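Local coordinates for protein transcription factor cep-1 (Caenorhabditis elegans, PDB 1T4W) that activates transcription by binding the same DNA consensus sequence as p53, regulating germline apoptosis in response to DNA damage and ensuring proper meiotic chromosome segregation, at residues Lys12-Ala20 with Ala179-Asn187; Arg150-Phe158 with His169-Ile177. One frame throughout, in Å; residues are numbered along the deposited sequence.

Interaction 1: Lys12-Ala20 with Ala179-Asn187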
loop_
_atom_site.group_PDB
_atom_site.type_symbol
_atom_site.label_atom_id
_atom_site.label_comp_id
_atom_site.label_asym_id
_atom_site.label_seq_id
_atom_site.Cartn_x
_atom_site.Cartn_y
_atom_site.Cartn_z
ATOM N N LYS A 12 10.819 -13.410 -0.866
ATOM C CA LYS A 12 10.044 -13.784 -2.038
ATOM C C LYS A 12 10.113 -12.799 -3.197
ATOM O O LYS A 12 10.222 -13.196 -4.352
ATOM C CB LYS A 12 8.591 -14.006 -1.640
ATOM C CG LYS A 12 8.429 -14.944 -0.463
ATOM C CD LYS A 12 7.083 -15.646 -0.518
ATOM C CE LYS A 12 5.931 -14.657 -0.555
ATOM N NZ LYS A 12 4.647 -15.347 -0.855
ATOM N N VAL A 13 10.062 -11.511 -2.899
ATOM C CA VAL A 13 10.097 -10.513 -3.958
ATOM C C VAL A 13 11.423 -10.464 -4.727
ATOM O O VAL A 13 11.433 -10.268 -5.940
ATOM C CB VAL A 13 9.758 -9.118 -3.383
ATOM C CG1 VAL A 13 9.946 -8.026 -4.447
ATOM C CG2 VAL A 13 8.313 -9.128 -2.883
ATOM N N ALA A 14 12.522 -10.668 -4.010
ATOM C CA ALA A 14 13.883 -10.642 -4.550
ATOM C C ALA A 14 14.105 -10.912 -6.048
ATOM O O ALA A 14 14.657 -10.064 -6.749
ATOM C CB ALA A 14 14.772 -11.575 -3.723
ATOM N N LYS A 15 13.696 -12.077 -6.543
ATOM C CA LYS A 15 13.901 -12.400 -7.961
ATOM C C LYS A 15 12.631 -12.735 -8.726
ATOM O O LYS A 15 12.693 -13.342 -9.795
ATOM C CB LYS A 15 14.884 -13.564 -8.095
ATOM C CG LYS A 15 16.225 -13.307 -7.418
ATOM C CD LYS A 15 17.258 -14.338 -7.817
ATOM C CE LYS A 15 18.625 -14.008 -7.233
ATOM N NZ LYS A 15 19.671 -14.943 -7.740
ATOM N N SER A 16 11.483 -12.330 -8.192
ATOM C CA SER A 16 10.209 -12.613 -8.831
ATOM C C SER A 16 10.043 -11.889 -10.169
ATOM O O SER A 16 10.497 -10.758 -10.333
ATOM C CB SER A 16 9.057 -12.199 -7.906
ATOM O OG SER A 16 7.855 -12.098 -8.640
ATOM N N SER A 17 9.385 -12.545 -11.120
ATOM C CA SER A 17 9.125 -11.938 -12.421
ATOM C C SER A 17 7.929 -11.012 -12.315
ATOM O O SER A 17 7.814 -10.058 -13.073
ATOM C CB SER A 17 8.801 -13.004 -13.479
ATOM O OG SER A 17 9.926 -13.817 -13.758
ATOM N N ASP A 18 7.055 -11.302 -11.357
ATOM C CA ASP A 18 5.809 -10.564 -11.155
ATOM C C ASP A 18 5.817 -9.300 -10.328
ATOM O O ASP A 18 4.806 -8.591 -10.299
ATOM C CB ASP A 18 4.761 -11.484 -10.533
ATOM C CG ASP A 18 4.510 -12.705 -11.363
ATOM O OD1 ASP A 18 4.930 -12.704 -12.541
ATOM O OD2 ASP A 18 3.886 -13.645 -10.832
ATOM N N MET A 19 6.914 -9.044 -9.624
ATOM C CA MET A 19 7.006 -7.855 -8.773
ATOM C C MET A 19 8.443 -7.584 -8.403
ATOM O O MET A 19 9.281 -8.477 -8.454
ATOM C CB MET A 19 6.182 -8.056 -7.502
ATOM C CG MET A 19 6.521 -9.362 -6.781
ATOM S SD MET A 19 5.291 -9.808 -5.535
ATOM C CE MET A 19 3.904 -10.298 -6.613
ATOM N N ALA A 20 8.706 -6.352 -7.986
ATOM C CA ALA A 20 10.045 -5.918 -7.622
ATOM C C ALA A 20 9.913 -4.703 -6.710
ATOM O O ALA A 20 8.980 -3.904 -6.844
ATOM C CB ALA A 20 10.816 -5.544 -8.873
ATOM N N ALA A 179 2.976 -4.153 -16.798
ATOM C CA ALA A 179 3.111 -5.453 -17.460
ATOM C C ALA A 179 4.444 -6.169 -17.175
ATOM O O ALA A 179 4.495 -7.391 -17.001
ATOM C CB ALA A 179 2.943 -5.261 -18.977
ATOM N N TYR A 180 5.524 -5.402 -17.116
ATOM C CA TYR A 180 6.850 -5.966 -16.885
ATOM C C TYR A 180 7.545 -5.245 -15.724
ATOM O O TYR A 180 8.422 -4.396 -15.927
ATOM C CB TYR A 180 7.658 -5.836 -18.179
ATOM C CG TYR A 180 7.050 -6.644 -19.297
ATOM C CD1 TYR A 180 7.117 -8.040 -19.287
ATOM C CD2 TYR A 180 6.367 -6.020 -20.342
ATOM C CE1 TYR A 180 6.506 -8.812 -20.309
ATOM C CE2 TYR A 180 5.747 -6.769 -21.366
ATOM C CZ TYR A 180 5.823 -8.155 -21.339
ATOM O OH TYR A 180 5.209 -8.886 -22.326
ATOM N N PRO A 181 7.161 -5.581 -14.486
ATOM C CA PRO A 181 7.787 -4.914 -13.340
ATOM C C PRO A 181 9.317 -4.896 -13.359
ATOM O O PRO A 181 9.911 -3.913 -12.918
ATOM C CB PRO A 181 7.192 -5.658 -12.121
ATOM C CG PRO A 181 6.651 -6.959 -12.694
ATOM C CD PRO A 181 6.147 -6.560 -14.058
ATOM N N ARG A 182 9.968 -5.954 -13.863
ATOM C CA ARG A 182 11.441 -5.952 -13.878
ATOM C C ARG A 182 12.048 -4.918 -14.832
ATOM O O ARG A 182 13.133 -4.419 -14.578
ATOM C CB ARG A 182 12.005 -7.356 -14.165
ATOM C CG ARG A 182 11.830 -8.313 -12.975
ATOM C CD ARG A 182 12.739 -7.933 -11.769
ATOM N NE ARG A 182 12.307 -8.566 -10.508
ATOM C CZ ARG A 182 12.837 -8.298 -9.316
ATOM N NH1 ARG A 182 13.823 -7.426 -9.208
ATOM N NH2 ARG A 182 12.364 -8.881 -8.228
ATOM N N ARG A 183 11.353 -4.596 -15.921
ATOM C CA ARG A 183 11.846 -3.573 -16.840
ATOM C C ARG A 183 11.885 -2.226 -16.106
ATOM O O ARG A 183 12.926 -1.560 -16.046
ATOM C CB ARG A 183 10.931 -3.438 -18.062
ATOM C CG ARG A 183 11.176 -2.166 -18.897
ATOM C CD ARG A 183 10.122 -2.005 -19.983
ATOM N NE ARG A 183 10.060 -3.180 -20.854
ATOM C CZ ARG A 183 9.066 -3.424 -21.709
ATOM N NH1 ARG A 183 9.084 -4.508 -22.471
ATOM N NH2 ARG A 183 8.043 -2.589 -21.801
ATOM N N ASP A 184 10.753 -1.847 -15.518
ATOM C CA ASP A 184 10.653 -0.570 -14.825
ATOM C C ASP A 184 11.568 -0.485 -13.598
ATOM O O ASP A 184 12.198 0.547 -13.349
ATOM C CB ASP A 184 9.190 -0.304 -14.456
ATOM C CG ASP A 184 8.303 -0.126 -15.695
ATOM O OD1 ASP A 184 8.685 0.674 -16.555
ATOM O OD2 ASP A 184 7.241 -0.771 -15.809
ATOM N N TRP A 185 11.631 -1.569 -12.838
ATOM C CA TRP A 185 12.506 -1.640 -11.670
ATOM C C TRP A 185 13.964 -1.443 -12.105
ATOM O O TRP A 185 14.722 -0.690 -11.471
ATOM C CB TRP A 185 12.390 -3.013 -11.006
ATOM C CG TRP A 185 13.535 -3.355 -10.054
ATOM C CD1 TRP A 185 13.679 -2.938 -8.758
ATOM C CD2 TRP A 185 14.637 -4.246 -10.311
ATOM N NE1 TRP A 185 14.793 -3.521 -8.191
ATOM C CE2 TRP A 185 15.397 -4.326 -9.121
ATOM C CE3 TRP A 185 15.050 -4.987 -11.429
ATOM C CZ2 TRP A 185 16.552 -5.119 -9.015
ATOM C CZ3 TRP A 185 16.202 -5.777 -11.324
ATOM C CH2 TRP A 185 16.939 -5.835 -10.126
ATOM N N LYS A 186 14.369 -2.127 -13.173
ATOM C CA LYS A 186 15.754 -2.018 -13.627
ATOM C C LYS A 186 16.084 -0.611 -14.104
ATOM O O LYS A 186 17.173 -0.074 -13.803
ATOM C CB LYS A 186 16.042 -3.046 -14.724
ATOM C CG LYS A 186 17.445 -2.966 -15.362
ATOM C CD LYS A 186 18.598 -3.054 -14.341
ATOM C CE LYS A 186 18.643 -4.359 -13.571
ATOM N NZ LYS A 186 20.065 -4.614 -13.058
ATOM N N ASN A 187 15.161 -0.012 -14.849
ATOM C CA ASN A 187 15.369 1.349 -15.328
ATOM C C ASN A 187 15.501 2.262 -14.114
ATOM O O ASN A 187 16.358 3.142 -14.071
ATOM C CB ASN A 187 14.188 1.824 -16.189
ATOM C CG ASN A 187 14.212 1.223 -17.582
ATOM O OD1 ASN A 187 15.236 0.735 -18.017
ATOM N ND2 ASN A 187 13.087 1.289 -18.293
HETATM O O HOH W 1 14.925 -6.927 -6.435
#
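R182 leaves the helix with CG anti to its carbonyl carbon (chi1 -72°), and one bend at chi2 (-70°) lays the guanidinium group over A20. In this p53-family DNA-binding domain, the contact joins the start of the C-terminal helix 181-194 to the loop between helix 10-13 and strand 19-23. The loop presents backbone carbonyls to the arginine. R182 NE donates to S16 O at 2.8 Å, with an N-H...O angle of 164°. The acceptor lies close to the guanidinium plane. NH2 adds a weak, bent bond to the same oxygen. V13 O lies 2.8 Å from NH2, but the angle is too poor for a hydrogen bond. These carbonyls crowd the cation and would be expected to stabilise its charge. Water 1 extends the grip, accepting from R182 NH1 and donating to A14 O. A20 CB sits over the centre of one guanidinium face, 3.4 Å from R182 CZ. The same methyl reaches the W185 ring in a CH-pi contact, 4.1 Å from the centroid of the five-membered ring. R182 NH1 stands over that indole as well, so A20, arginine and tryptophan pack as one cluster. With an alanine here in place of R182, S16 O would probably lose its straight N-H donor, and a gap would be likely to open over the indole face of W185 and beside the A20 methyl. The loop has its own internal brace. S16 OG accepts from D18 N at 2.9 Å, which makes an ST turn. W32 of strand 29-33 packs on P181 from the neighbouring strand. At the first turn of the helix, P181 CG presses against the loop backbone, 3.3 Å from S17 O.

Interaction 2: Arg150-Phe158 with His169-Ile177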
loop_
_atom_site.group_PDB
_atom_site.type_symbol
_atom_site.label_atom_id
_atom_site.label_comp_id
_atom_site.label_asym_id
_atom_site.label_seq_id
_atom_site.Cartn_x
_atom_site.Cartn_y
_atom_site.Cartn_z
ATOM N N ARG A 150 -0.718 9.892 -14.751
ATOM C CA ARG A 150 0.373 10.782 -14.366
ATOM C C ARG A 150 0.464 10.985 -12.855
ATOM O O ARG A 150 1.488 11.423 -12.332
ATOM C CB ARG A 150 0.211 12.128 -15.073
ATOM C CG ARG A 150 0.404 12.019 -16.578
ATOM C CD ARG A 150 0.249 13.357 -17.284
ATOM N NE ARG A 150 0.605 13.266 -18.700
ATOM C CZ ARG A 150 1.832 13.009 -19.151
ATOM N NH1 ARG A 150 2.832 12.819 -18.298
ATOM N NH2 ARG A 150 2.059 12.946 -20.456
ATOM N N LYS A 151 -0.614 10.680 -12.148
ATOM C CA LYS A 151 -0.591 10.801 -10.702
ATOM C C LYS A 151 0.204 9.613 -10.160
ATOM O O LYS A 151 0.448 8.638 -10.864
ATOM C CB LYS A 151 -2.018 10.806 -10.157
ATOM C CG LYS A 151 -2.840 11.977 -10.684
ATOM C CD LYS A 151 -4.241 12.004 -10.113
ATOM C CE LYS A 151 -5.048 13.145 -10.711
ATOM N NZ LYS A 151 -6.473 13.109 -10.265
ATOM N N THR A 152 0.634 9.705 -8.914
ATOM C CA THR A 152 1.394 8.634 -8.302
ATOM C C THR A 152 0.471 7.836 -7.376
ATOM O O THR A 152 -0.281 8.422 -6.590
ATOM C CB THR A 152 2.550 9.226 -7.499
ATOM O OG1 THR A 152 3.322 10.064 -8.361
ATOM C CG2 THR A 152 3.448 8.130 -6.921
ATOM N N MET A 153 0.495 6.510 -7.490
ATOM C CA MET A 153 -0.334 5.669 -6.612
ATOM C C MET A 153 0.514 5.382 -5.381
ATOM O O MET A 153 1.717 5.166 -5.501
ATOM C CB MET A 153 -0.721 4.377 -7.304
ATOM C CG MET A 153 -1.540 4.604 -8.544
ATOM S SD MET A 153 -2.065 3.039 -9.237
ATOM C CE MET A 153 -3.012 3.599 -10.636
ATOM N N CYS A 154 -0.130 5.350 -4.217
ATOM C CA CYS A 154 0.545 5.186 -2.932
ATOM C C CYS A 154 -0.157 4.210 -1.971
ATOM O O CYS A 154 -1.374 4.313 -1.758
ATOM C CB CYS A 154 0.630 6.567 -2.271
ATOM S SG CYS A 154 1.401 6.580 -0.642
ATOM N N LEU A 155 0.591 3.255 -1.421
ATOM C CA LEU A 155 0.023 2.280 -0.471
ATOM C C LEU A 155 0.387 2.814 0.911
ATOM O O LEU A 155 1.580 2.870 1.271
ATOM C CB LEU A 155 0.653 0.886 -0.656
ATOM C CG LEU A 155 0.134 -0.183 0.331
ATOM C CD1 LEU A 155 -1.374 -0.337 0.128
ATOM C CD2 LEU A 155 0.837 -1.531 0.111
ATOM N N ALA A 156 -0.629 3.209 1.674
ATOM C CA ALA A 156 -0.423 3.785 3.008
ATOM C C ALA A 156 -1.120 3.001 4.111
ATOM O O ALA A 156 -2.232 2.497 3.910
ATOM C CB ALA A 156 -0.934 5.257 3.031
ATOM N N VAL A 157 -0.454 2.919 5.270
ATOM C CA VAL A 157 -0.988 2.235 6.442
ATOM C C VAL A 157 -0.940 3.163 7.659
ATOM O O VAL A 157 -0.032 3.981 7.806
ATOM C CB VAL A 157 -0.212 0.925 6.767
ATOM C CG1 VAL A 157 -0.531 -0.139 5.700
ATOM C CG2 VAL A 157 1.266 1.203 6.837
ATOM N N PHE A 158 -1.925 3.000 8.532
ATOM C CA PHE A 158 -2.078 3.830 9.725
ATOM C C PHE A 158 -2.331 2.935 10.916
ATOM O O PHE A 158 -3.130 1.982 10.834
ATOM C CB PHE A 158 -3.285 4.767 9.554
ATOM C CG PHE A 158 -3.189 5.658 8.347
ATOM C CD1 PHE A 158 -2.547 6.892 8.423
ATOM C CD2 PHE A 158 -3.667 5.230 7.113
ATOM C CE1 PHE A 158 -2.370 7.695 7.266
ATOM C CE2 PHE A 158 -3.504 6.014 5.958
ATOM C CZ PHE A 158 -2.849 7.247 6.033
ATOM N N HIS A 169 2.113 6.090 11.050
ATOM C CA HIS A 169 1.746 5.848 9.652
ATOM C C HIS A 169 2.989 5.499 8.874
ATOM O O HIS A 169 4.099 5.721 9.352
ATOM C CB HIS A 169 1.046 7.069 9.007
ATOM C CG HIS A 169 1.946 8.233 8.708
ATOM N ND1 HIS A 169 2.532 8.999 9.687
ATOM C CD2 HIS A 169 2.315 8.794 7.526
ATOM C CE1 HIS A 169 3.220 9.983 9.129
ATOM N NE2 HIS A 169 3.103 9.881 7.818
ATOM N N ALA A 170 2.801 4.928 7.687
ATOM C CA ALA A 170 3.920 4.562 6.820
ATOM C C ALA A 170 3.341 4.332 5.440
ATOM O O ALA A 170 2.147 4.086 5.299
ATOM C CB ALA A 170 4.608 3.276 7.314
ATOM N N TYR A 171 4.175 4.416 4.416
ATOM C CA TYR A 171 3.680 4.175 3.080
ATOM C C TYR A 171 4.779 3.783 2.120
ATOM O O TYR A 171 5.969 3.954 2.411
ATOM C CB TYR A 171 2.946 5.422 2.539
ATOM C CG TYR A 171 3.770 6.702 2.582
ATOM C CD1 TYR A 171 4.757 6.946 1.627
ATOM C CD2 TYR A 171 3.596 7.633 3.605
ATOM C CE1 TYR A 171 5.552 8.067 1.685
ATOM C CE2 TYR A 171 4.396 8.779 3.682
ATOM C CZ TYR A 171 5.373 8.979 2.710
ATOM O OH TYR A 171 6.181 10.069 2.754
ATOM N N ILE A 172 4.350 3.198 1.001
ATOM C CA ILE A 172 5.228 2.874 -0.106
ATOM C C ILE A 172 4.948 4.083 -1.010
ATOM O O ILE A 172 3.845 4.258 -1.537
ATOM C CB ILE A 172 4.832 1.596 -0.798
ATOM C CG1 ILE A 172 5.116 0.421 0.152
ATOM C CG2 ILE A 172 5.655 1.443 -2.120
ATOM C CD1 ILE A 172 4.655 -0.916 -0.354
ATOM N N LYS A 173 5.956 4.928 -1.131
ATOM C CA LYS A 173 5.866 6.178 -1.873
ATOM C C LYS A 173 5.310 6.059 -3.277
ATOM O O LYS A 173 4.500 6.880 -3.712
ATOM C CB LYS A 173 7.253 6.836 -1.857
ATOM C CG LYS A 173 7.306 8.272 -2.349
ATOM C CD LYS A 173 7.833 8.306 -3.740
ATOM C CE LYS A 173 8.077 9.740 -4.238
ATOM N NZ LYS A 173 8.637 9.684 -5.627
ATOM N N GLN A 174 5.745 5.051 -4.012
ATOM C CA GLN A 174 5.199 4.867 -5.343
ATOM C C GLN A 174 4.989 3.403 -5.658
ATOM O O GLN A 174 5.894 2.585 -5.504
ATOM C CB GLN A 174 6.098 5.483 -6.439
ATOM C CG GLN A 174 5.662 5.069 -7.852
ATOM C CD GLN A 174 6.627 5.547 -8.919
ATOM O OE1 GLN A 174 6.737 6.740 -9.131
ATOM N NE2 GLN A 174 7.347 4.618 -9.578
ATOM N N VAL A 175 3.778 3.101 -6.107
ATOM C CA VAL A 175 3.408 1.770 -6.513
ATOM C C VAL A 175 2.974 1.855 -7.978
ATOM O O VAL A 175 2.149 2.708 -8.362
ATOM C CB VAL A 175 2.231 1.231 -5.669
ATOM C CG1 VAL A 175 1.728 -0.075 -6.263
ATOM C CG2 VAL A 175 2.671 1.018 -4.226
ATOM N N ARG A 176 3.542 0.999 -8.814
ATOM C CA ARG A 176 3.133 0.988 -10.209
ATOM C C ARG A 176 2.682 -0.413 -10.573
ATOM O O ARG A 176 3.358 -1.383 -10.254
ATOM C CB ARG A 176 4.278 1.443 -11.129
ATOM C CG ARG A 176 4.525 2.935 -11.095
ATOM C CD ARG A 176 5.490 3.350 -12.214
ATOM N NE ARG A 176 4.862 3.200 -13.524
ATOM C CZ ARG A 176 5.525 3.047 -14.660
ATOM N NH1 ARG A 176 6.850 3.019 -14.659
ATOM N NH2 ARG A 176 4.861 2.934 -15.798
ATOM N N ILE A 177 1.523 -0.513 -11.215
ATOM C CA ILE A 177 0.975 -1.795 -11.621
ATOM C C ILE A 177 1.143 -1.809 -13.139
ATOM O O ILE A 177 0.405 -1.151 -13.877
ATOM C CB ILE A 177 -0.499 -1.912 -11.178
ATOM C CG1 ILE A 177 -0.586 -1.765 -9.649
ATOM C CG2 ILE A 177 -1.043 -3.285 -11.562
ATOM C CD1 ILE A 177 -1.619 -0.787 -9.187
HETATM O O HOH W 2 6.468 9.072 -7.637
HETATM O O HOH W 3 2.245 5.181 -9.372
#
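L155 and I172 meet across the beta hairpin of strands 152-160 and 166-177, within the beta sandwich of the p53-type DNA-binding domain. The two side chains run alongside each other in the same direction, with L155 CD2 3.9 Å from I172 CD1. I172 N donates to L155 O at 2.8 Å. V157 N reaches A170 O almost straight, at 175°, and A170 N returns a bond to V157 O. I6 of strand 3-8 packs on L155, V157, A170 and I172, so the other sheet packs on this apolar face through I6. On the face of A156 and Y171, C154 SG lies oblique to the Y171 ring, 4.7 Å from its centroid.

The hairpin is looser where the second strand turns a corner at K173. L155 N makes only a weak bond to I172 O, and water enters the pairing. V175 N still donates to M153 O beyond the corner. Water 3 accepts from M153 N and donates to V175 O. Water 2 accepts from K173 NZ, which also bonds Y30 OH, and donates to Q174 OE1. The T152 and Q174 side chains meet nearly perpendicular. T152 CG2, anti to the backbone N, ends 3.8 Å from Q174 CB.

From the N terminus, the chain passes first through 12-20, the early half of interaction 1. It then builds most of the domain before reaching 150-158. Interaction 2 closes a short local loop when 169-177 returns beside that strand as the second arm of a hairpin. Interaction 1 closes only afterwards, at 179-187, so interaction 2 is nested within its long loop. Strand 166-177 leads almost directly into helix 181-194. Both contacts reach the seven-stranded sheet: interaction 2 in its interior, interaction 1 at one of its edge strands, 19-23. Their centres are about 17 Å apart, yet they touch through a long, weak ion pair between D184 OD1 and R176 NH1.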